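Local atomic coordinates of putative diflavin flavoprotein A 3 (Synechocystis sp., PDB entry 6H0C), a protein that probably passes electrons from NADH to oxygen, reducing it to water, and is represented here by its flavodiiron core of metallo-beta-lactamase-like and flavodoxin-like domains. Residues 16-21 against 36-41; 52-57 against 79-84; 140-145 against 160-165. All coordinates share one frame; numbering follows the deposited sequence.

In the fold
All three contacts lie in the metallo-beta-lactamase-like part of the flavodiiron core. Interactions 1 and 2 belong to the same seven-stranded mixed sheet: 16-21 against 36-41 is a regular antiparallel ladder, whereas 52-57 against 79-84 holds a single parallel bridge and the loop that follows strand 49-52. They meet where Ser41 OG approaches Asp53 O at 2.8 Å, a probable hydrogen bond. Interaction 3 is a hairpin of the other, five-stranded sheet; its Leu144 and Thr160 pack on Phe52 and Ile80 of interaction 2. Interactions 1 and 2 are both buried, while interaction 3 runs from a buried apolar end to exposed loops at the open end of the hairpin, exchanging backbone pairing for a histidine-carboxylate bond.

Interaction 1: 16-21 against 36-41; sequences VFRSRT and GTTANS
Gly36 and Thr37 meet Thr21 where strand 14-21 ends and strand 37-45 begins, at one end of their antiparallel ladder in the metallo-beta-lactamase-like domain. Gly36, at positive phi (72°), leads into the strand with its CA close to Thr21 O, leaving no space there for a side chain. Thr37 and Thr21 form a hydrogen-bonded pair, N of Thr37 to O of Thr21 at 3.0 Å, and their CG2 methyls touch at 3.8 Å. The hydroxyl of Thr37 is engaged by His177.

Thr38 faces the other way, beside the arginines. Its CG2 rests over one face of the Arg18 guanidinium, 3.6 Å from NH2, and also lies alongside CG of Arg20. A chi1 of 75° sets Thr38 OG1 between its own N and carbonyl carbon, from where it donates to Asn40 OD1. The guanidinium groups find their polar partners outside the two strands: Arg18 in Gln6, Arg20 in Asp4 and Asp181.

Ala39 continues the ladder with Ser19, its N giving a 2.8 Å bond to Ser19 O. Asn40 then runs side by side with Arg18: OD1 nestles against the aliphatic CG and CD, and the amide and guanidinium planes stand 35° apart, while ND2 is taken up by Gly230 O and Pro227 O.

Ser41 closes the register on Phe17 with a nearly straight bond, Phe17 N to Ser41 O at 2.8 Å. Its OG is also hydrogen-bonded to Asp53 O. On the face that carries Phe17, Ser19, Ala39 and Ser41, one water is gripped four ways, by Phe17 O, Ala39 O, Ser41 OG and Ser19 OG.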
loop_
_atom_site.group_PDB
_atom_site.type_symbol
_atom_site.label_atom_id
_atom_site.label_comp_id
_atom_site.label_asym_id
_atom_site.label_seq_id
_atom_site.Cartn_x
_atom_site.Cartn_y
_atom_site.Cartn_z
ATOM N N VAL A 16 21.465 -3.433 3.647
ATOM C CA VAL A 16 20.330 -2.520 3.481
ATOM C C VAL A 16 20.790 -1.116 3.066
ATOM O O VAL A 16 21.823 -0.608 3.518
ATOM C CB VAL A 16 19.475 -2.407 4.758
ATOM C CG1 VAL A 16 20.253 -1.712 5.864
ATOM C CG2 VAL A 16 18.202 -1.637 4.459
ATOM N N PHE A 17 20.028 -0.516 2.166
ATOM C CA PHE A 17 20.224 0.874 1.772
ATOM C C PHE A 17 18.979 1.631 2.195
ATOM O O PHE A 17 17.938 1.502 1.547
ATOM C CB PHE A 17 20.432 1.012 0.252
ATOM C CG PHE A 17 21.714 0.414 -0.257
ATOM C CD1 PHE A 17 22.758 1.231 -0.660
ATOM C CD2 PHE A 17 21.875 -0.961 -0.347
ATOM C CE1 PHE A 17 23.954 0.689 -1.134
ATOM C CE2 PHE A 17 23.065 -1.511 -0.819
ATOM C CZ PHE A 17 24.107 -0.678 -1.214
ATOM N N ARG A 18 19.053 2.394 3.281
ATOM C CA ARG A 18 17.879 3.139 3.727
ATOM C C ARG A 18 17.922 4.567 3.189
ATOM O O ARG A 18 18.722 5.382 3.646
ATOM C CB ARG A 18 17.769 3.150 5.261
ATOM C CG ARG A 18 17.841 1.762 5.900
ATOM C CD ARG A 18 17.119 1.712 7.235
ATOM N NE ARG A 18 17.584 2.751 8.149
ATOM C CZ ARG A 18 16.830 3.309 9.093
ATOM N NH1 ARG A 18 17.338 4.258 9.874
ATOM N NH2 ARG A 18 15.565 2.920 9.257
ATOM N N SER A 19 17.076 4.858 2.204
ATOM C CA SER A 19 16.894 6.236 1.753
ATOM C C SER A 19 16.071 6.973 2.800
ATOM O O SER A 19 14.903 6.642 3.031
ATOM C CB SER A 19 16.211 6.287 0.391
ATOM O OG SER A 19 17.006 5.636 -0.586
ATOM N N ARG A 20 16.681 7.963 3.444
ATOM C CA ARG A 20 16.052 8.581 4.601
ATOM C C ARG A 20 15.612 10.007 4.318
ATOM O O ARG A 20 16.329 10.767 3.667
ATOM C CB ARG A 20 17.010 8.550 5.799
ATOM C CG ARG A 20 17.572 7.165 6.117
ATOM C CD ARG A 20 18.338 7.155 7.438
ATOM N NE ARG A 20 19.448 8.102 7.424
ATOM C CZ ARG A 20 20.024 8.595 8.515
ATOM N NH1 ARG A 20 19.589 8.231 9.717
ATOM N NH2 ARG A 20 21.032 9.457 8.405
ATOM N N THR A 21 14.420 10.356 4.801
ATOM C CA THR A 21 13.962 11.743 4.801
ATOM C C THR A 21 13.432 12.098 6.191
ATOM O O THR A 21 12.650 11.348 6.779
ATOM C CB THR A 21 12.872 12.007 3.719
ATOM O OG1 THR A 21 12.520 13.394 3.725
ATOM C CG2 THR A 21 11.613 11.176 3.958
ATOM N N GLY A 36 9.205 11.830 9.696
ATOM C CA GLY A 36 10.008 11.383 8.573
ATOM C C GLY A 36 9.705 9.937 8.204
ATOM O O GLY A 36 8.752 9.329 8.696
ATOM N N THR A 37 10.515 9.372 7.325
ATOM C CA THR A 37 10.412 7.951 7.044
ATOM C C THR A 37 11.677 7.496 6.346
ATOM O O THR A 37 12.613 8.283 6.150
ATOM C CB THR A 37 9.162 7.624 6.188
ATOM O OG1 THR A 37 9.087 6.213 5.978
ATOM C CG2 THR A 37 9.202 8.322 4.838
ATOM N N THR A 38 11.725 6.220 5.992
ATOM C CA THR A 38 12.805 5.730 5.152
ATOM C C THR A 38 12.182 4.857 4.075
ATOM O O THR A 38 11.108 4.288 4.272
ATOM C CB THR A 38 13.884 4.922 5.953
ATOM O OG1 THR A 38 13.387 3.618 6.284
ATOM C CG2 THR A 38 14.284 5.643 7.240
ATOM N N ALA A 39 12.846 4.783 2.929
ATOM C CA ALA A 39 12.494 3.823 1.900
ATOM C C ALA A 39 13.638 2.810 1.839
ATOM O O ALA A 39 14.771 3.160 1.467
ATOM C CB ALA A 39 12.271 4.520 0.541
ATOM N N ASN A 40 13.356 1.561 2.210
ATOM C CA ASN A 40 14.419 0.574 2.349
ATOM C C ASN A 40 14.611 -0.325 1.122
ATOM O O ASN A 40 13.676 -0.971 0.667
ATOM C CB ASN A 40 14.157 -0.289 3.587
ATOM C CG ASN A 40 14.057 0.534 4.858
ATOM O OD1 ASN A 40 14.669 1.603 4.963
ATOM N ND2 ASN A 40 13.281 0.046 5.828
ATOM N N SER A 41 15.834 -0.348 0.594
ATOM C CA SER A 41 16.225 -1.272 -0.471
ATOM C C SER A 41 17.223 -2.280 0.077
ATOM O O SER A 41 18.007 -1.954 0.964
ATOM C CB SER A 41 16.850 -0.525 -1.648
ATOM O OG SER A 41 16.111 0.640 -1.975
HETATM O O HOH W 1 16.945 3.059 -0.526
#

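Interaction 2: 52-57 against 79-84; sequences FDPPGE and VILGHV
Phe52 lies beside Ile80, both side chains pointing the same way from adjacent parallel strands. A chi1 of -67° sets CG of Phe52 beside the backbone N and lays the ring along the Ile80 side chain. CB comes no nearer than 4.2 Å to Ile80 O. Farther along, CD1 meets CG2 and CB of Ile80, and CE1 touches both CG2 and CD1. At the tip, CZ makes the closest approach of the two side chains, 3.6 Å to Ile80 CD1. That methyl sits over one face of the ring, offset toward the rim, a CH-pi contact with CD1 25° off the ring normal. Phe169 stacks on the same aromatic ring, and Leu144 of the second sheet packs against both Phe52 and Ile80.

Strand 49-52 of the seven-stranded sheet of the metallo-beta-lactamase-like fold runs here into the loop before helix 60-70. Beyond the last bridge, Asp53 takes over the pairing. Its N reaches Ile80 O at 2.9 Å, nearly along the C=O axis. Its carboxylate reaches toward 79-84, and OD1 accepts from Gly82 N at 2.6 Å through the syn lone pair in an almost straight bond (173°). Gly82, with no side chain, leaves room for OD2 beside its CA. OD1 has a second donor, a water that also bonds His83 O and lies over one face of the His83 ring. His83 ND1 is hydrogen-bonded to Asp171, and NE2 is hydrogen-bonded to a citrate ion, probably from the crystallisation liquor.

Pro54 supplies the apolar flank: its CD touches Val79 CG1 at 4.0 Å.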
loop_
_atom_site.group_PDB
_atom_site.type_symbol
_atom_site.label_atom_id
_atom_site.label_comp_id
_atom_site.label_asym_id
_atom_site.label_seq_id
_atom_site.Cartn_x
_atom_site.Cartn_y
_atom_site.Cartn_z
ATOM N N PHE A 52 16.441 -5.580 -3.956
ATOM C CA PHE A 52 15.030 -5.391 -3.607
ATOM C C PHE A 52 14.620 -3.919 -3.589
ATOM O O PHE A 52 15.233 -3.114 -2.884
ATOM C CB PHE A 52 14.718 -5.965 -2.221
ATOM C CG PHE A 52 14.831 -7.470 -2.112
ATOM C CD1 PHE A 52 13.686 -8.258 -2.042
ATOM C CD2 PHE A 52 16.079 -8.091 -2.013
ATOM C CE1 PHE A 52 13.780 -9.639 -1.895
ATOM C CE2 PHE A 52 16.182 -9.474 -1.869
ATOM C CZ PHE A 52 15.030 -10.247 -1.809
ATOM N N ASP A 53 13.577 -3.577 -4.343
ATOM C CA ASP A 53 12.842 -2.331 -4.125
ATOM C C ASP A 53 13.649 -1.036 -4.125
ATOM O O ASP A 53 13.763 -0.378 -3.082
ATOM C CB ASP A 53 12.109 -2.416 -2.794
ATOM C CG ASP A 53 11.122 -3.554 -2.757
ATOM O OD1 ASP A 53 10.309 -3.647 -3.701
ATOM O OD2 ASP A 53 11.169 -4.355 -1.794
ATOM N N PRO A 54 14.191 -0.651 -5.289
ATOM C CA PRO A 54 14.705 0.718 -5.386
ATOM C C PRO A 54 13.647 1.685 -4.890
ATOM O O PRO A 54 12.457 1.415 -5.050
ATOM C CB PRO A 54 14.964 0.907 -6.884
ATOM C CG PRO A 54 15.107 -0.478 -7.426
ATOM C CD PRO A 54 14.253 -1.374 -6.570
ATOM N N PRO A 55 14.069 2.790 -4.279
ATOM C CA PRO A 55 13.143 3.800 -3.737
ATOM C C PRO A 55 12.451 4.626 -4.836
ATOM O O PRO A 55 12.837 4.540 -6.002
ATOM C CB PRO A 55 14.056 4.682 -2.881
ATOM C CG PRO A 55 15.394 4.604 -3.593
ATOM C CD PRO A 55 15.480 3.200 -4.172
ATOM N N GLY A 56 11.451 5.417 -4.465
ATOM C CA GLY A 56 10.719 6.227 -5.424
ATOM C C GLY A 56 11.380 7.529 -5.865
ATOM O O GLY A 56 12.552 7.775 -5.574
ATOM N N GLU A 57 10.599 8.368 -6.549
ATOM C CA GLU A 57 11.096 9.563 -7.245
ATOM C C GLU A 57 11.881 10.538 -6.378
ATOM O O GLU A 57 12.836 11.149 -6.856
ATOM C CB GLU A 57 9.939 10.339 -7.887
ATOM C CG GLU A 57 8.965 9.508 -8.701
ATOM C CD GLU A 57 8.032 10.368 -9.550
ATOM O OE1 GLU A 57 8.543 11.269 -10.254
ATOM O OE2 GLU A 57 6.797 10.140 -9.510
ATOM N N VAL A 79 16.290 -7.560 -10.176
ATOM C CA VAL A 79 15.610 -6.524 -9.415
ATOM C C VAL A 79 14.260 -7.071 -8.937
ATOM O O VAL A 79 13.366 -7.375 -9.735
ATOM C CB VAL A 79 15.436 -5.226 -10.228
ATOM C CG1 VAL A 79 14.702 -4.185 -9.388
ATOM C CG2 VAL A 79 16.791 -4.692 -10.641
ATOM N N ILE A 80 14.137 -7.215 -7.620
ATOM C CA ILE A 80 12.961 -7.812 -7.018
ATOM C C ILE A 80 12.046 -6.712 -6.486
ATOM O O ILE A 80 12.489 -5.841 -5.726
ATOM C CB ILE A 80 13.358 -8.788 -5.886
ATOM C CG1 ILE A 80 14.304 -9.858 -6.425
ATOM C CG2 ILE A 80 12.130 -9.440 -5.273
ATOM C CD1 ILE A 80 14.729 -10.872 -5.376
ATOM N N LEU A 81 10.779 -6.736 -6.899
ATOM C CA LEU A 81 9.836 -5.693 -6.498
ATOM C C LEU A 81 8.803 -6.241 -5.524
ATOM O O LEU A 81 8.074 -7.184 -5.856
ATOM C CB LEU A 81 9.126 -5.096 -7.719
ATOM C CG LEU A 81 10.029 -4.548 -8.813
ATOM C CD1 LEU A 81 9.220 -4.147 -10.033
ATOM C CD2 LEU A 81 10.808 -3.369 -8.270
ATOM N N GLY A 82 8.742 -5.653 -4.328
ATOM C CA GLY A 82 7.743 -6.029 -3.334
ATOM C C GLY A 82 6.382 -5.408 -3.634
ATOM O O GLY A 82 5.352 -5.858 -3.124
ATOM N N HIS A 83 6.393 -4.359 -4.456
ATOM C CA HIS A 83 5.177 -3.691 -4.917
ATOM C C HIS A 83 5.564 -2.736 -6.031
ATOM O O HIS A 83 6.747 -2.441 -6.208
ATOM C CB HIS A 83 4.469 -2.945 -3.785
ATOM C CG HIS A 83 5.141 -1.667 -3.392
ATOM N ND1 HIS A 83 6.265 -1.632 -2.596
ATOM C CD2 HIS A 83 4.847 -0.377 -3.685
ATOM C CE1 HIS A 83 6.637 -0.376 -2.417
ATOM N NE2 HIS A 83 5.794 0.405 -3.071
ATOM N N VAL A 84 4.576 -2.256 -6.780
ATOM C CA VAL A 84 4.845 -1.451 -7.966
ATOM C C VAL A 84 3.860 -0.302 -8.096
ATOM O O VAL A 84 2.671 -0.456 -7.814
ATOM C CB VAL A 84 4.782 -2.314 -9.255
ATOM C CG1 VAL A 84 4.783 -1.450 -10.494
ATOM C CG2 VAL A 84 5.938 -3.284 -9.301
HETATM O O HOH W 2 9.113 -1.329 -5.008
#

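Interaction 3: 140-145 against 160-165; sequences RGHELT and TYDPRT
The open end of a beta hairpin, strands 143-148 and 158-162 of the five-stranded sheet, is closed here by a histidine-carboxylate pair joining His142 to Asp162. In the ladder itself, Thr145 and Tyr161 form an antiparallel hydrogen-bonded pair, with Thr145 N to Tyr161 O at 3.0 Å and Tyr161 N to Thr145 O at 2.9 Å. Next to it Leu144 lays CB against CG2 of Thr160 and CD2 against CB of Asp162, and this apolar patch meets Ile44 and Phe52 of the other sheet.

Toward the open end, away from the hairpin turn, backbone pairing gives way to side chains. His142 is the centre of an inverse gamma turn, and its ND1 donates to Asp162 OD2 at 2.6 Å. The bond is almost straight (177°), lies in the ring plane and uses the syn lone pair, although ring and carboxylate planes are 61° apart. Asp162 has its CG anti to the backbone N (chi1 -175°), which carries the carboxylate across to the histidine. The second oxygen, OD1, is met from above the carboxylate plane by Arg164 N at 3.0 Å, making an Asx turn that binds Pro163 and Arg164 to the end of the strand.

Arg164 CG, anti to its own N, lies over one face of the His142 ring, 3.8 Å from its centroid, as a CH-pi contact; the bend at chi2 comes beyond it. Arg164 CB lies 3.3 Å from Gly141 O. Pro163 CD lies close to Glu143 O.

NE2 of His142 is hydrogen-bonded to Asp13, which also forms a salt bridge with Arg140. With a carboxylate at each ring nitrogen, the imidazole is fixed in rotation and its protonated form would probably be stabilised.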
loop_
_atom_site.group_PDB
_atom_site.type_symbol
_atom_site.label_atom_id
_atom_site.label_comp_id
_atom_site.label_asym_id
_atom_site.label_seq_id
_atom_site.Cartn_x
_atom_site.Cartn_y
_atom_site.Cartn_z
ATOM N N ARG A 140 24.768 -20.036 -2.502
ATOM C CA ARG A 140 25.249 -19.863 -1.134
ATOM C C ARG A 140 24.134 -19.974 -0.087
ATOM O O ARG A 140 24.220 -19.380 0.995
ATOM C CB ARG A 140 25.975 -18.515 -1.003
ATOM C CG ARG A 140 27.476 -18.617 -1.233
ATOM C CD ARG A 140 28.006 -17.602 -2.235
ATOM N NE ARG A 140 28.299 -16.319 -1.615
ATOM C CZ ARG A 140 29.081 -15.391 -2.155
ATOM N NH1 ARG A 140 29.666 -15.605 -3.324
ATOM N NH2 ARG A 140 29.278 -14.245 -1.520
ATOM N N GLY A 141 23.097 -20.747 -0.407
ATOM C CA GLY A 141 22.021 -21.009 0.534
ATOM C C GLY A 141 20.872 -20.012 0.478
ATOM O O GLY A 141 19.856 -20.199 1.155
ATOM N N HIS A 142 21.033 -18.949 -0.312
ATOM C CA HIS A 142 19.977 -17.955 -0.484
ATOM C C HIS A 142 18.975 -18.439 -1.528
ATOM O O HIS A 142 18.878 -17.866 -2.622
ATOM C CB HIS A 142 20.553 -16.592 -0.909
ATOM C CG HIS A 142 21.579 -16.035 0.036
ATOM N ND1 HIS A 142 21.250 -15.234 1.110
ATOM C CD2 HIS A 142 22.930 -16.161 0.060
ATOM C CE1 HIS A 142 22.353 -14.892 1.757
ATOM N NE2 HIS A 142 23.383 -15.442 1.139
ATOM N N GLU A 143 18.247 -19.507 -1.213
ATOM C CA GLU A 143 17.189 -19.927 -2.115
ATOM C C GLU A 143 15.894 -19.291 -1.658
ATOM O O GLU A 143 15.226 -19.778 -0.747
ATOM C CB GLU A 143 17.040 -21.444 -2.196
ATOM C CG GLU A 143 16.135 -21.828 -3.365
ATOM C CD GLU A 143 16.014 -23.320 -3.577
ATOM O OE1 GLU A 143 16.620 -24.084 -2.794
ATOM O OE2 GLU A 143 15.309 -23.726 -4.531
ATOM N N LEU A 144 15.570 -18.178 -2.304
ATOM C CA LEU A 144 14.420 -17.374 -1.949
ATOM C C LEU A 144 13.113 -18.101 -2.246
ATOM O O LEU A 144 12.994 -18.796 -3.257
ATOM C CB LEU A 144 14.460 -16.045 -2.704
ATOM C CG LEU A 144 15.786 -15.283 -2.642
ATOM C CD1 LEU A 144 15.687 -13.987 -3.459
ATOM C CD2 LEU A 144 16.203 -15.004 -1.197
ATOM N N THR A 145 12.140 -17.941 -1.352
ATOM C CA THR A 145 10.772 -18.382 -1.601
ATOM C C THR A 145 9.848 -17.160 -1.633
ATOM O O THR A 145 9.973 -16.257 -0.802
ATOM C CB THR A 145 10.294 -19.384 -0.534
ATOM O OG1 THR A 145 11.066 -20.583 -0.640
ATOM C CG2 THR A 145 8.828 -19.735 -0.741
ATOM N N THR A 160 9.103 -11.983 0.386
ATOM C CA THR A 160 10.172 -12.913 0.041
ATOM C C THR A 160 10.875 -13.430 1.291
ATOM O O THR A 160 11.205 -12.650 2.177
ATOM C CB THR A 160 11.233 -12.241 -0.856
ATOM O OG1 THR A 160 10.596 -11.574 -1.952
ATOM C CG2 THR A 160 12.241 -13.279 -1.370
ATOM N N TYR A 161 11.114 -14.735 1.359
ATOM C CA TYR A 161 11.839 -15.304 2.481
ATOM C C TYR A 161 13.203 -15.819 2.047
ATOM O O TYR A 161 13.304 -16.558 1.069
ATOM C CB TYR A 161 11.040 -16.437 3.121
ATOM C CG TYR A 161 11.723 -17.033 4.331
ATOM C CD1 TYR A 161 11.954 -16.264 5.462
ATOM C CD2 TYR A 161 12.134 -18.364 4.345
ATOM C CE1 TYR A 161 12.572 -16.793 6.575
ATOM C CE2 TYR A 161 12.758 -18.908 5.453
ATOM C CZ TYR A 161 12.971 -18.117 6.572
ATOM O OH TYR A 161 13.595 -18.632 7.691
ATOM N N ASP A 162 14.249 -15.422 2.767
ATOM C CA ASP A 162 15.597 -15.950 2.541
ATOM C C ASP A 162 15.972 -16.889 3.685
ATOM O O ASP A 162 16.270 -16.437 4.792
ATOM C CB ASP A 162 16.625 -14.814 2.426
ATOM C CG ASP A 162 18.027 -15.312 2.069
ATOM O OD1 ASP A 162 18.264 -16.546 2.093
ATOM O OD2 ASP A 162 18.903 -14.458 1.777
ATOM N N PRO A 163 15.955 -18.204 3.422
ATOM C CA PRO A 163 16.214 -19.177 4.486
ATOM C C PRO A 163 17.652 -19.120 5.006
ATOM O O PRO A 163 17.897 -19.525 6.139
ATOM C CB PRO A 163 15.923 -20.520 3.809
ATOM C CG PRO A 163 16.110 -20.259 2.348
ATOM C CD PRO A 163 15.634 -18.855 2.140
ATOM N N ARG A 164 18.587 -18.620 4.208
ATOM C CA ARG A 164 19.983 -18.530 4.653
ATOM C C ARG A 164 20.149 -17.550 5.821
ATOM O O ARG A 164 20.917 -17.796 6.750
ATOM C CB ARG A 164 20.890 -18.112 3.488
ATOM C CG ARG A 164 22.350 -17.879 3.877
ATOM C CD ARG A 164 22.993 -19.152 4.451
ATOM N NE ARG A 164 24.388 -18.944 4.854
ATOM C CZ ARG A 164 24.767 -18.609 6.083
ATOM N NH1 ARG A 164 23.858 -18.447 7.038
ATOM N NH2 ARG A 164 26.055 -18.435 6.362
ATOM N N THR A 165 19.417 -16.442 5.766
ATOM C CA THR A 165 19.562 -15.355 6.731
ATOM C C THR A 165 18.364 -15.246 7.672
ATOM O O THR A 165 18.386 -14.455 8.623
ATOM C CB THR A 165 19.732 -14.005 6.012
ATOM O OG1 THR A 165 18.586 -13.775 5.175
ATOM C CG2 THR A 165 20.990 -14.006 5.153
#